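Local coordinates for ABC transporter substrate-binding protein (Staphylococcus aureus subsp. aureus NCTC 8325, PDB 3UN6), which probably binds the substrate of an ABC-type import system and carries zinc, although the molecule it delivers for uptake is not established, at residues M51-L56 with Q238-D243; N74-M79 with I142-S147; L96-K101 with Q292-L297. One frame throughout, in Å; residues are numbered along the deposited sequence.

Interaction 1 (M51-L56 with Q238-D243)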
# COMPACT_ATOMS: atom_id res chain seq x y z
N MSE A 51 -7.06 10.57 -3.24
CA MSE A 51 -8.29 11.27 -2.87
C MSE A 51 -7.96 12.77 -2.75
O MSE A 51 -8.70 13.64 -3.22
CB MSE A 51 -8.85 10.79 -1.52
CG MSE A 51 -8.95 9.26 -1.22
SE MSE A 51 -9.98 8.14 -2.43
CE MSE A 51 -8.55 7.66 -3.72
N MSE A 52 -6.84 13.06 -2.09
CA MSE A 52 -6.42 14.45 -1.96
C MSE A 52 -6.18 15.07 -3.34
O MSE A 52 -6.58 16.22 -3.58
CB MSE A 52 -5.16 14.58 -1.11
CG MSE A 52 -4.72 15.96 -0.94
SE MSE A 52 -6.00 17.05 0.13
CE MSE A 52 -5.50 18.77 -0.58
N THR A 53 -5.53 14.31 -4.23
CA THR A 53 -5.24 14.80 -5.59
C THR A 53 -6.53 15.19 -6.30
O THR A 53 -6.61 16.26 -6.91
CB THR A 53 -4.46 13.74 -6.41
OG1 THR A 53 -3.26 13.39 -5.70
CG2 THR A 53 -4.10 14.27 -7.79
N LYS A 54 -7.53 14.33 -6.19
CA LYS A 54 -8.86 14.55 -6.72
C LYS A 54 -9.47 15.83 -6.15
O LYS A 54 -10.00 16.66 -6.89
CB LYS A 54 -9.74 13.34 -6.36
CG LYS A 54 -11.17 13.37 -6.85
CD LYS A 54 -11.25 13.35 -8.33
CE LYS A 54 -12.68 13.20 -8.76
NZ LYS A 54 -12.78 13.39 -10.21
N LYS A 55 -9.35 16.04 -4.83
CA LYS A 55 -9.90 17.24 -4.23
C LYS A 55 -9.19 18.49 -4.75
O LYS A 55 -9.82 19.50 -5.05
CB LYS A 55 -9.83 17.19 -2.71
CG LYS A 55 -10.49 18.40 -2.08
CD LYS A 55 -10.32 18.46 -0.57
CE LYS A 55 -11.00 19.73 -0.01
NZ LYS A 55 -10.73 19.94 1.43
N LEU A 56 -7.87 18.42 -4.84
CA LEU A 56 -7.09 19.55 -5.35
C LEU A 56 -7.47 19.89 -6.81
O LEU A 56 -7.65 21.06 -7.17
CB LEU A 56 -5.61 19.22 -5.20
CG LEU A 56 -4.50 20.17 -5.66
CD1 LEU A 56 -4.73 21.62 -5.24
CD2 LEU A 56 -3.18 19.63 -5.10
N GLN A 238 2.56 14.42 -16.46
CA GLN A 238 3.31 15.35 -15.63
C GLN A 238 2.37 16.21 -14.77
O GLN A 238 2.65 16.42 -13.62
CB GLN A 238 4.20 16.26 -16.50
CG GLN A 238 5.09 17.20 -15.68
CD GLN A 238 6.13 16.44 -14.85
OE1 GLN A 238 7.05 15.82 -15.41
NE2 GLN A 238 6.00 16.52 -13.52
N ALA A 239 1.28 16.70 -15.34
CA ALA A 239 0.31 17.52 -14.58
C ALA A 239 -0.26 16.69 -13.43
O ALA A 239 -0.32 17.13 -12.29
CB ALA A 239 -0.81 18.04 -15.49
N PHE A 240 -0.62 15.45 -13.73
CA PHE A 240 -1.16 14.56 -12.70
C PHE A 240 -0.16 14.29 -11.53
O PHE A 240 -0.51 14.45 -10.35
CB PHE A 240 -1.68 13.27 -13.35
CG PHE A 240 -2.03 12.22 -12.37
CD1 PHE A 240 -2.97 12.48 -11.38
CD2 PHE A 240 -1.45 10.97 -12.43
CE1 PHE A 240 -3.30 11.54 -10.45
CE2 PHE A 240 -1.78 10.01 -11.51
CZ PHE A 240 -2.73 10.30 -10.51
N VAL A 241 1.07 13.93 -11.86
CA VAL A 241 2.09 13.67 -10.83
C VAL A 241 2.39 14.93 -10.02
O VAL A 241 2.70 14.87 -8.83
CB VAL A 241 3.39 13.14 -11.46
CG1 VAL A 241 4.54 13.16 -10.45
CG2 VAL A 241 3.15 11.75 -12.01
N GLN A 242 2.31 16.07 -10.69
CA GLN A 242 2.51 17.37 -10.05
C GLN A 242 1.41 17.65 -9.00
O GLN A 242 1.70 18.12 -7.91
CB GLN A 242 2.51 18.47 -11.10
CG GLN A 242 2.51 19.89 -10.51
CD GLN A 242 3.85 20.33 -9.98
OE1 GLN A 242 4.74 20.72 -10.75
NE2 GLN A 242 3.99 20.32 -8.65
N ASP A 243 0.15 17.38 -9.34
CA ASP A 243 -0.94 17.56 -8.41
C ASP A 243 -0.78 16.56 -7.28
O ASP A 243 -1.01 16.88 -6.13
CB ASP A 243 -2.28 17.40 -9.12
CG ASP A 243 -2.52 18.49 -10.13
OD1 ASP A 243 -1.87 19.56 -9.98
OD2 ASP A 243 -3.34 18.29 -11.05
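The carboxylate of Asp243, whose CB packs on Thr53, is gripped by two phenol groups, OD1 by the hydroxyl of Tyr60 and OD2 by that of Tyr65. The setting is helix-on-helix packing in the alpha/beta lobe of a type II periplasmic-binding-protein fold: helix 48-58, the connection of the beta-alpha-beta unit between strands 36-41 and 66-71, meets helix 234-250. The two short segments cross steeply, at 108°, with axes 10.1 Å apart, so the touching area is small and mostly buried. Thr53 and Asp243 share most of it about equally. Thr53 CG2 stands anti to the backbone N and reaches across the gap, 3.9 Å from Asp243 CB, and the same methyl lies 3.9 Å from Phe240 CE1, approaching the ring obliquely. OG1 bonds back to the carbonyl of Asn49, leaving the methyl to face the other helix. Thr53 and Phe240 also both pack on Leu67 of edge strand 66-71, which ties the helix pair to the sheet. One turn further along, Leu56 brings CD2 to 3.7 Å from Asp243 O, a packing contact with a carbonyl oxygen whose hydrogen bond comes from Ser247 OG.

Interaction 2 (N74-M79 with I142-S147). With PO4 (phosphate ion), chain F; PO4 (phosphate ion), chain E.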
# COMPACT_ATOMS: atom_id res chain seq x y z
N ASN A 74 -10.05 -6.14 -3.70
CA ASN A 74 -8.92 -7.07 -3.57
C ASN A 74 -7.86 -6.77 -4.62
O ASN A 74 -8.15 -6.16 -5.66
CB ASN A 74 -9.38 -8.51 -3.75
CG ASN A 74 -10.04 -8.75 -5.10
OD1 ASN A 74 -9.39 -9.15 -6.07
ND2 ASN A 74 -11.32 -8.45 -5.18
N TRP A 75 -6.64 -7.23 -4.36
CA TRP A 75 -5.51 -6.96 -5.25
C TRP A 75 -5.53 -7.64 -6.63
O TRP A 75 -5.21 -6.98 -7.63
CB TRP A 75 -4.20 -7.22 -4.53
CG TRP A 75 -3.99 -6.29 -3.39
CD1 TRP A 75 -4.04 -6.60 -2.07
CD2 TRP A 75 -3.74 -4.89 -3.47
NE1 TRP A 75 -3.81 -5.48 -1.32
CE2 TRP A 75 -3.61 -4.41 -2.16
CE3 TRP A 75 -3.58 -3.99 -4.53
CZ2 TRP A 75 -3.34 -3.09 -1.87
CZ3 TRP A 75 -3.32 -2.68 -4.25
CH2 TRP A 75 -3.20 -2.23 -2.92
N PRO A 76 -5.90 -8.92 -6.71
CA PRO A 76 -5.94 -9.52 -8.05
C PRO A 76 -6.89 -8.80 -9.04
O PRO A 76 -6.50 -8.57 -10.18
CB PRO A 76 -6.40 -10.96 -7.77
CG PRO A 76 -5.85 -11.24 -6.40
CD PRO A 76 -6.04 -9.93 -5.65
N ASP A 77 -8.09 -8.43 -8.61
CA ASP A 77 -9.01 -7.67 -9.50
C ASP A 77 -8.38 -6.36 -9.98
O ASP A 77 -8.52 -5.97 -11.14
CB ASP A 77 -10.30 -7.33 -8.79
CG ASP A 77 -11.20 -8.51 -8.62
OD1 ASP A 77 -10.89 -9.59 -9.17
OD2 ASP A 77 -12.24 -8.36 -7.93
N LEU A 78 -7.73 -5.67 -9.06
CA LEU A 78 -7.08 -4.41 -9.40
C LEU A 78 -5.96 -4.62 -10.46
O LEU A 78 -5.90 -3.90 -11.47
CB LEU A 78 -6.59 -3.71 -8.14
CG LEU A 78 -5.81 -2.40 -8.32
CD1 LEU A 78 -5.97 -1.48 -7.06
CD2 LEU A 78 -4.35 -2.65 -8.62
N MSE A 79 -5.10 -5.60 -10.25
CA MSE A 79 -4.01 -5.90 -11.21
C MSE A 79 -4.53 -6.34 -12.59
O MSE A 79 -3.96 -5.97 -13.61
CB MSE A 79 -3.05 -6.96 -10.64
CG MSE A 79 -2.23 -6.49 -9.45
SE MSE A 79 -1.24 -4.80 -9.81
CE MSE A 79 -0.25 -5.40 -11.42
N ILE A 142 -2.57 -12.37 4.83
CA ILE A 142 -1.79 -11.30 4.15
C ILE A 142 -2.62 -10.89 2.93
O ILE A 142 -3.45 -11.65 2.45
CB ILE A 142 -0.33 -11.74 3.74
CG1 ILE A 142 -0.35 -13.07 2.95
CG2 ILE A 142 0.52 -11.88 4.99
CD1 ILE A 142 1.00 -13.51 2.33
N PRO A 143 -2.42 -9.66 2.43
CA PRO A 143 -3.23 -9.23 1.28
C PRO A 143 -2.89 -9.90 -0.07
O PRO A 143 -3.74 -10.00 -0.95
CB PRO A 143 -3.00 -7.71 1.23
CG PRO A 143 -2.20 -7.36 2.42
CD PRO A 143 -1.54 -8.59 2.93
N HIS A 144 -1.66 -10.34 -0.20
CA HIS A 144 -1.17 -11.02 -1.40
C HIS A 144 0.19 -11.63 -1.04
O HIS A 144 0.88 -11.12 -0.15
CB HIS A 144 -0.97 -10.02 -2.55
CG HIS A 144 -0.91 -10.67 -3.90
ND1 HIS A 144 0.23 -11.24 -4.41
CD2 HIS A 144 -1.88 -10.86 -4.83
CE1 HIS A 144 -0.03 -11.76 -5.60
NE2 HIS A 144 -1.31 -11.54 -5.88
N ARG A 145 0.56 -12.72 -1.69
CA ARG A 145 1.90 -13.31 -1.44
C ARG A 145 3.04 -12.31 -1.77
O ARG A 145 4.09 -12.35 -1.15
CB ARG A 145 2.08 -14.61 -2.20
CG ARG A 145 1.90 -14.53 -3.70
CD ARG A 145 1.77 -15.95 -4.22
NE ARG A 145 1.59 -16.02 -5.66
CZ ARG A 145 0.45 -15.80 -6.30
NH1 ARG A 145 -0.65 -15.42 -5.65
NH2 ARG A 145 0.41 -15.94 -7.61
N TYR A 146 2.84 -11.44 -2.76
CA TYR A 146 3.85 -10.44 -3.12
C TYR A 146 3.46 -9.16 -2.43
O TYR A 146 2.81 -8.29 -3.02
CB TYR A 146 3.96 -10.29 -4.64
CG TYR A 146 4.16 -11.63 -5.34
CD1 TYR A 146 5.22 -12.46 -4.97
CD2 TYR A 146 3.33 -12.05 -6.37
CE1 TYR A 146 5.41 -13.70 -5.60
CE2 TYR A 146 3.51 -13.28 -6.99
CZ TYR A 146 4.56 -14.09 -6.60
OH TYR A 146 4.76 -15.31 -7.20
N SER A 147 3.86 -9.05 -1.17
CA SER A 147 3.51 -7.90 -0.38
C SER A 147 4.55 -7.63 0.68
O SER A 147 5.25 -8.53 1.09
CB SER A 147 2.15 -8.10 0.29
OG SER A 147 2.14 -9.15 1.27
P PO4 F . -2.88 -13.88 -8.02
O1 PO4 F . -3.11 -14.29 -6.58
O2 PO4 F . -2.36 -12.47 -8.10
O3 PO4 F . -1.82 -14.78 -8.63
O4 PO4 F . -4.17 -14.05 -8.77
P PO4 E . 3.47 -17.20 -9.66
O1 PO4 E . 2.50 -18.34 -9.76
O2 PO4 E . 3.07 -16.29 -8.52
O3 PO4 E . 4.85 -17.75 -9.38
O4 PO4 E . 3.50 -16.39 -10.93
O HOH W 1 -6.40 -9.11 -1.82
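The side chains of Trp75 and Pro143 run alongside each other in the same direction, and their contact is apolar: Pro143 CB abuts the rim of the indole, 3.5 Å from Trp75 NE1. That nitrogen is buried here without a polar partner in the model. The imidazole of His144 adds to the packing, with CD2 4.3 Å from Trp75 CB. A water joins the backbones, accepting from Trp75 N and donating to Pro143 O at 2.9 Å. Helix 75-83 is capped by Asn74 OD1, which accepts from Asp77 N, while Asn74 ND2 bonds to Asp77 OD2 from above the carboxylate plane. Two in-plane bonds fix the rotation of His144: ND1 accepts from Tyr146 N at 3.1 Å, and NE2 donates almost straight (171°) to O2 of the chain F phosphate at 2.6 Å. Arg145, salt-bridged to Glu171, gives NH1 to O1 of that ion at 2.9 Å; its NH2 is shared between this ion and the chain E phosphate, to which NE and Tyr146 OH also turn. Both phosphates probably come from the crystallisation liquor. With zinc about 4 Å from the Trp75 side chain, beside its ligand Cys221, the arrangement is consistent with the interlobe cleft of a type II binding protein.

Interaction 3 (L96-K101 with Q292-L297)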
# COMPACT_ATOMS: atom_id res chain seq x y z
N LEU A 96 3.96 -6.65 -5.93
CA LEU A 96 2.97 -7.15 -6.91
C LEU A 96 3.22 -6.52 -8.27
O LEU A 96 3.21 -7.19 -9.31
CB LEU A 96 1.55 -6.84 -6.41
CG LEU A 96 0.37 -7.36 -7.22
CD1 LEU A 96 0.49 -8.87 -7.50
CD2 LEU A 96 -0.96 -7.01 -6.49
N ALA A 97 3.43 -5.21 -8.25
CA ALA A 97 3.77 -4.44 -9.45
C ALA A 97 5.16 -4.88 -10.02
O ALA A 97 5.33 -4.99 -11.22
CB ALA A 97 3.76 -2.94 -9.12
N MSE A 98 6.13 -5.14 -9.15
CA MSE A 98 7.46 -5.62 -9.58
C MSE A 98 7.37 -6.99 -10.27
O MSE A 98 8.03 -7.24 -11.26
CB MSE A 98 8.39 -5.74 -8.37
CG MSE A 98 8.89 -4.41 -7.82
SE MSE A 98 9.59 -4.49 -5.99
CE MSE A 98 11.07 -5.71 -6.33
N LYS A 99 6.56 -7.89 -9.71
CA LYS A 99 6.36 -9.22 -10.28
C LYS A 99 5.71 -9.10 -11.64
O LYS A 99 6.15 -9.71 -12.60
CB LYS A 99 5.49 -10.06 -9.34
CG LYS A 99 5.07 -11.40 -9.91
CD LYS A 99 6.24 -12.31 -10.16
CE LYS A 99 5.76 -13.65 -10.70
NZ LYS A 99 6.88 -14.55 -11.10
N SER A 100 4.65 -8.30 -11.72
CA SER A 100 3.96 -8.06 -12.97
C SER A 100 4.98 -7.50 -13.98
O SER A 100 5.03 -7.92 -15.13
CB SER A 100 2.80 -7.09 -12.75
OG SER A 100 2.03 -6.98 -13.93
N LYS A 101 5.83 -6.58 -13.53
CA LYS A 101 6.88 -6.03 -14.40
C LYS A 101 7.85 -7.14 -14.86
O LYS A 101 8.19 -7.22 -16.04
CB LYS A 101 7.67 -4.94 -13.67
CG LYS A 101 8.64 -4.17 -14.55
CD LYS A 101 7.83 -3.25 -15.45
CE LYS A 101 8.62 -2.59 -16.51
NZ LYS A 101 7.71 -1.84 -17.43
N GLN A 292 16.00 -0.55 -3.09
CA GLN A 292 16.97 -1.60 -2.95
C GLN A 292 16.65 -2.49 -1.75
O GLN A 292 16.91 -3.70 -1.78
CB GLN A 292 18.37 -1.00 -2.84
CG GLN A 292 19.46 -2.06 -2.97
CD GLN A 292 19.67 -2.57 -4.41
OE1 GLN A 292 19.15 -3.61 -4.80
NE2 GLN A 292 20.43 -1.83 -5.20
N GLU A 293 16.09 -1.91 -0.68
CA GLU A 293 15.71 -2.71 0.50
C GLU A 293 14.65 -3.74 0.12
O GLU A 293 14.71 -4.89 0.58
CB GLU A 293 15.15 -1.81 1.61
CG GLU A 293 14.80 -2.56 2.90
CD GLU A 293 14.37 -1.62 4.03
OE1 GLU A 293 13.42 -0.82 3.84
OE2 GLU A 293 14.98 -1.70 5.12
N ILE A 294 13.67 -3.32 -0.67
CA ILE A 294 12.60 -4.26 -1.12
C ILE A 294 13.16 -5.33 -2.05
O ILE A 294 12.82 -6.52 -1.91
CB ILE A 294 11.41 -3.53 -1.80
CG1 ILE A 294 10.74 -2.57 -0.79
CG2 ILE A 294 10.35 -4.59 -2.37
CD1 ILE A 294 10.30 -3.26 0.52
N THR A 295 14.03 -4.94 -2.97
CA THR A 295 14.63 -5.94 -3.89
C THR A 295 15.41 -6.99 -3.11
O THR A 295 15.32 -8.18 -3.42
CB THR A 295 15.52 -5.30 -5.01
OG1 THR A 295 16.63 -4.61 -4.45
CG2 THR A 295 14.69 -4.33 -5.89
N THR A 296 16.15 -6.55 -2.10
CA THR A 296 16.95 -7.43 -1.27
C THR A 296 16.09 -8.48 -0.59
O THR A 296 16.39 -9.67 -0.61
CB THR A 296 17.70 -6.63 -0.19
OG1 THR A 296 18.76 -5.89 -0.80
CG2 THR A 296 18.26 -7.55 0.87
N LEU A 297 15.00 -8.01 -0.00
CA LEU A 297 14.07 -8.86 0.72
C LEU A 297 13.32 -9.85 -0.21
O LEU A 297 13.13 -10.99 0.14
CB LEU A 297 13.10 -8.00 1.54
CG LEU A 297 13.68 -7.12 2.66
CD1 LEU A 297 12.58 -6.28 3.29
CD2 LEU A 297 14.39 -7.97 3.76
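Met98, present as selenomethionine, spans the gap from helix 94-102 to Ile294 and Thr295 of helix 288-300, and everything that passes between these two segments is apolar. The backbones stay well apart, the closest pair of CA atoms being those of Met98 and Thr295 at 9.2 Å, so a long side chain has to bridge them. Its chain runs out nearly extended at chi2 (161°) and then bends at chi3 (62°), turning the terminal methyl aside. Met98 SE meets Ile294 CG2 at 3.7 Å, and Met98 CE lies closest to Thr295 CG2, at 3.9 Å, while still near Ile294 CG2. The two side chains of the second helix are met differently, Ile294 at a slant and Thr295 at about a right angle. Ile294 offers its CG2 branch, while CG1 leads off from the contact.

No polar bond crosses between the two segments. Thr295 has OG1 between the backbone N and the carbonyl carbon (chi1 62°), 2.8 Å from Gln292 O and 2.7 Å from Gln292 OE1; the hydroxyl thereby stays with its own helix and CG2 meets the selenomethionine. Lys101 NZ turns to the carbonyl oxygens of Ser105 and Ile107, beyond the end of its helix.

This is plain apolar helix-helix packing, joining the helix after strand 89-93 to the later helix 288-300, where the Ile294 side chain is about 7 Å from that of zinc ligand Cys220. Phe312 of helix 309-312 touches Ala97, Met98 and Lys101 of helix 94-102, while Leu96 packs against helix 75-83.

How the interactions relate
From the N terminus the chain passes 51-56, 74-79 and 96-101, the first halves of all three contacts, before any of them closes. Interaction 2 closes first, at 142-147, and is nested within the longer loop that interaction 1 completes at 238-243. Interaction 3 closes last, at 292-297, and crosses both. Interaction 1 stands apart, at the edge strand 66-71, its centre about 25 Å from that of interaction 2. Interactions 2 and 3 touch mainly through Leu96, whose CD2 is 3.3 Å from Met79 CG and whose CD1 is 3.5 Å from His144 CE1, and also where Met79 meets Ser100. Together these two tie helices 75-83, 94-102 and 288-300 to the loop after strand 138-142 of the second sheet.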